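PDB 3F67: putative dienelactone hydrolase from Klebsiella pneumoniae subsp. pneumoniae MGH 78578, which probably acts as a hydrolase of the dienelactone hydrolase family, cleaving ester or lactone bonds with an alpha/beta-hydrolase fold. Local coordinates for residues His22-Leu32 and Ser105-Asp113. Numbering follows the deposited sequence. Where two conformers were deposited one is given.
Sequences HARPKNADGPL and SWAARHGGD. With ACY (acetic acid), chain E.
L32 and G112 form a parallel beta bridge where helix 93-108 of this alpha/beta-hydrolase fold runs out and the chain turns back to the sheet, a compact example of how a helix C-terminus is tied to neighbouring strands. Two backbone bonds make the bridge: L32 N gives its hydrogen to G111 O (2.9 Å), while D113 N reaches L32 O at 2.8 Å. CA-H...O contacts from P31 to G111 O and from G112 to L32 O accompany them. A107 O accepts from both H110 N and G112 N, which come from opposite faces of its plane; the two bonds fold the loop after the helix back on A107 O, just ahead of the bridged residue G112.

Side-chain polar contact comes from R24 on strand 16-25. Its chain bends at chi3 (77°), bringing the guanidinium edge to the carbonyl of H110; NH1 makes a 2.7 Å bond to H110 O and NH2 a weak second one. A backbone oxygen of the turn thus receives two N-H groups from one cationic side chain. Positive phi at G111 lets the chain turn sharply, with its CA beside R24 NH1.

Aromatic and aliphatic contacts lie on either side of this bond. W106, with CG anti to its backbone nitrogen (chi1 173°), directs the edge of its six-membered ring at the face of H22, a T-shaped pair with planes at 59°; W106 also packs on T9 and I11 of strand 4-13 and on I63. At the other end, P31 CB lies 3.7 Å from D113 CB. D113 OD1 bonds to H115 N, and one water donates to both D113 OD2 and P31 O, while another joins G30 O to G111 O, 2.8 Å from each.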
loop_
_atom_site.group_PDB
_atom_site.type_symbol
_atom_site.label_atom_id
_atom_site.label_comp_id
_atom_site.label_asym_id
_atom_site.label_seq_id
_atom_site.Cartn_x
_atom_site.Cartn_y
_atom_site.Cartn_z
ATOM N N HIS A 22 -0.515 -14.611 1.095
ATOM C CA HIS A 22 0.016 -14.276 2.426
ATOM C C HIS A 22 1.317 -14.992 2.705
ATOM O O HIS A 22 1.544 -16.102 2.201
ATOM C CB HIS A 22 -1.025 -14.543 3.558
ATOM C CG HIS A 22 -1.445 -15.979 3.667
ATOM N ND1 HIS A 22 -0.907 -16.857 4.586
ATOM C CD2 HIS A 22 -2.344 -16.695 2.948
ATOM C CE1 HIS A 22 -1.437 -18.058 4.410
ATOM N NE2 HIS A 22 -2.327 -17.983 3.435
ATOM N N ALA A 23 2.174 -14.358 3.491
ATOM C CA ALA A 23 3.468 -14.952 3.867
ATOM C C ALA A 23 3.713 -14.596 5.317
ATOM O O ALA A 23 3.331 -13.500 5.766
ATOM C CB ALA A 23 4.637 -14.349 2.978
ATOM N N ARG A 24 4.411 -15.479 6.036
ATOM C CA ARG A 24 4.710 -15.192 7.447
ATOM C C ARG A 24 5.921 -16.003 7.882
ATOM O O ARG A 24 6.281 -16.978 7.205
ATOM C CB ARG A 24 3.529 -15.628 8.325
ATOM C CG ARG A 24 3.334 -17.155 8.330
ATOM C CD ARG A 24 2.046 -17.502 9.075
ATOM N NE ARG A 24 0.860 -17.231 8.237
ATOM C CZ ARG A 24 -0.391 -17.206 8.720
ATOM N NH1 ARG A 24 -0.610 -17.434 10.023
ATOM N NH2 ARG A 24 -1.416 -16.961 7.908
ATOM N N PRO A 25 6.542 -15.608 9.002
ATOM C CA PRO A 25 7.614 -16.467 9.551
ATOM C C PRO A 25 7.100 -17.855 9.934
ATOM O O PRO A 25 5.981 -17.996 10.454
ATOM C CB PRO A 25 8.078 -15.733 10.817
ATOM C CG PRO A 25 7.145 -14.602 11.035
ATOM C CD PRO A 25 6.299 -14.394 9.811
ATOM N N LYS A 26 7.965 -18.852 9.789
ATOM C CA LYS A 26 7.622 -20.237 10.115
ATOM C C LYS A 26 7.221 -20.568 11.572
ATOM O O LYS A 26 6.124 -21.079 11.790
ATOM C CB LYS A 26 8.723 -21.185 9.645
ATOM C CG LYS A 26 8.306 -22.645 9.663
ATOM C CD LYS A 26 9.135 -23.437 8.667
ATOM C CE LYS A 26 10.212 -24.261 9.355
ATOM N NZ LYS A 26 9.732 -25.624 9.685
ATOM N N ASN A 27 8.055 -20.324 12.577
ATOM C CA ASN A 27 7.674 -20.974 13.854
ATOM C C ASN A 27 7.142 -20.018 14.895
ATOM O O ASN A 27 7.461 -20.106 16.072
ATOM C CB ASN A 27 8.770 -21.910 14.349
ATOM C CG ASN A 27 8.988 -23.081 13.410
ATOM O OD1 ASN A 27 8.066 -23.861 13.135
ATOM N ND2 ASN A 27 10.214 -23.211 12.905
ATOM N N ALA A 28 6.281 -19.110 14.430
ATOM C CA ALA A 28 5.863 -17.927 15.189
ATOM C C ALA A 28 5.479 -18.219 16.643
ATOM O O ALA A 28 4.843 -19.233 16.939
ATOM C CB ALA A 28 4.727 -17.192 14.461
ATOM N N ASP A 29 5.871 -17.310 17.530
ATOM C CA ASP A 29 5.663 -17.472 18.987
ATOM C C ASP A 29 4.230 -17.240 19.439
ATOM O O ASP A 29 3.777 -17.812 20.450
ATOM C CB ASP A 29 6.513 -16.422 19.724
ATOM C CG ASP A 29 7.704 -17.018 20.419
ATOM O OD1 ASP A 29 8.598 -16.245 20.854
ATOM O OD2 ASP A 29 7.747 -18.262 20.534
ATOM N N GLY A 30 3.545 -16.362 18.717
ATOM C CA GLY A 30 2.208 -15.909 19.078
ATOM C C GLY A 30 1.707 -15.047 17.931
ATOM O O GLY A 30 2.225 -15.148 16.821
ATOM N N PRO A 31 0.713 -14.183 18.193
ATOM C CA PRO A 31 0.149 -13.327 17.147
ATOM C C PRO A 31 1.203 -12.390 16.562
ATOM O O PRO A 31 2.015 -11.809 17.322
ATOM C CB PRO A 31 -0.912 -12.523 17.897
ATOM C CG PRO A 31 -1.312 -13.434 19.046
ATOM C CD PRO A 31 0.026 -13.998 19.487
ATOM N N LEU A 32 1.164 -12.210 15.241
ATOM C CA LEU A 32 2.206 -11.474 14.512
ATOM C C LEU A 32 1.761 -10.068 14.192
ATOM O O LEU A 32 0.569 -9.844 13.972
ATOM C CB LEU A 32 2.507 -12.197 13.178
ATOM C CG LEU A 32 3.172 -13.583 13.367
ATOM C CD1 LEU A 32 3.004 -14.336 12.037
ATOM C CD2 LEU A 32 4.631 -13.338 13.699
ATOM N N SER A 105 -9.581 -7.897 9.438
ATOM C CA SER A 105 -10.466 -8.767 10.240
ATOM C C SER A 105 -10.050 -10.226 10.120
ATOM O O SER A 105 -9.973 -10.962 11.117
ATOM C CB SER A 105 -11.929 -8.587 9.828
ATOM O OG SER A 105 -12.404 -7.329 10.274
ATOM N N TRP A 106 -9.769 -10.641 8.890
ATOM C CA TRP A 106 -9.351 -12.035 8.625
ATOM C C TRP A 106 -8.005 -12.258 9.313
ATOM O O TRP A 106 -7.801 -13.278 9.935
ATOM C CB TRP A 106 -9.241 -12.285 7.114
ATOM C CG TRP A 106 -8.656 -13.657 6.727
ATOM C CD1 TRP A 106 -9.353 -14.817 6.486
ATOM C CD2 TRP A 106 -7.274 -13.973 6.533
ATOM N NE1 TRP A 106 -8.474 -15.849 6.158
ATOM C CE2 TRP A 106 -7.201 -15.349 6.178
ATOM C CE3 TRP A 106 -6.079 -13.223 6.619
ATOM C CZ2 TRP A 106 -5.998 -15.989 5.912
ATOM C CZ3 TRP A 106 -4.867 -13.881 6.376
ATOM C CH2 TRP A 106 -4.851 -15.252 6.004
ATOM N N ALA A 107 -7.108 -11.282 9.215
ATOM C CA ALA A 107 -5.744 -11.456 9.738
ATOM C C ALA A 107 -5.753 -11.741 11.238
ATOM O O ALA A 107 -4.993 -12.584 11.726
ATOM C CB ALA A 107 -4.886 -10.206 9.405
ATOM N N ALA A 108 -6.627 -11.066 11.981
ATOM C CA ALA A 108 -6.685 -11.252 13.437
ATOM C C ALA A 108 -7.138 -12.658 13.876
ATOM O O ALA A 108 -6.893 -13.037 15.000
ATOM C CB ALA A 108 -7.603 -10.176 14.069
ATOM N N ARG A 109 -7.799 -13.419 12.967
ATOM C CA ARG A 109 -8.219 -14.799 13.250
ATOM C C ARG A 109 -7.312 -15.826 12.571
ATOM O O ARG A 109 -7.562 -17.014 12.685
ATOM C CB ARG A 109 -9.674 -15.021 12.807
ATOM C CG ARG A 109 -10.703 -14.546 13.884
ATOM C CD ARG A 109 -12.159 -14.928 13.594
ATOM N NE ARG A 109 -12.585 -14.167 12.421
ATOM C CZ ARG A 109 -13.161 -12.972 12.495
ATOM N NH1 ARG A 109 -13.513 -12.338 11.389
ATOM N NH2 ARG A 109 -13.423 -12.424 13.677
ATOM N N HIS A 110 -6.280 -15.343 11.857
ATOM C CA HIS A 110 -5.370 -16.236 11.095
ATOM C C HIS A 110 -3.885 -15.963 11.312
ATOM O O HIS A 110 -3.044 -16.215 10.410
ATOM C CB HIS A 110 -5.725 -16.221 9.599
ATOM C CG HIS A 110 -7.141 -16.664 9.343
ATOM N ND1 HIS A 110 -7.492 -17.968 9.045
ATOM C CD2 HIS A 110 -8.295 -15.960 9.395
ATOM C CE1 HIS A 110 -8.805 -18.038 8.898
ATOM N NE2 HIS A 110 -9.314 -16.841 9.122
ATOM N N GLY A 111 -3.563 -15.531 12.527
ATOM C CA GLY A 111 -2.189 -15.497 12.970
ATOM C C GLY A 111 -1.672 -14.124 13.256
ATOM O O GLY A 111 -0.517 -13.983 13.712
ATOM N N GLY A 112 -2.505 -13.116 12.985
ATOM C CA GLY A 112 -2.081 -11.734 13.220
ATOM C C GLY A 112 -2.628 -11.209 14.524
ATOM O O GLY A 112 -3.590 -11.752 15.089
ATOM N N ASP A 113 -1.999 -10.139 14.989
ATOM C CA ASP A 113 -2.416 -9.397 16.186
ATOM C C ASP A 113 -3.201 -8.143 15.747
ATOM O O ASP A 113 -2.657 -7.261 15.082
ATOM C CB ASP A 113 -1.143 -8.967 16.943
ATOM C CG ASP A 113 -1.422 -8.360 18.335
ATOM O OD1 ASP A 113 -2.518 -7.777 18.553
ATOM O OD2 ASP A 113 -0.512 -8.475 19.203
HETATM C C ACY E . -14.567 -8.916 12.591
HETATM O O ACY E . -15.283 -9.605 11.794
HETATM O OXT ACY E . -13.786 -9.416 13.407
HETATM C CH3 ACY E . -14.620 -7.415 12.550
HETATM O O HOH W 1 0.999 -16.165 14.466
HETATM O O HOH W 2 1.770 -9.738 19.099
#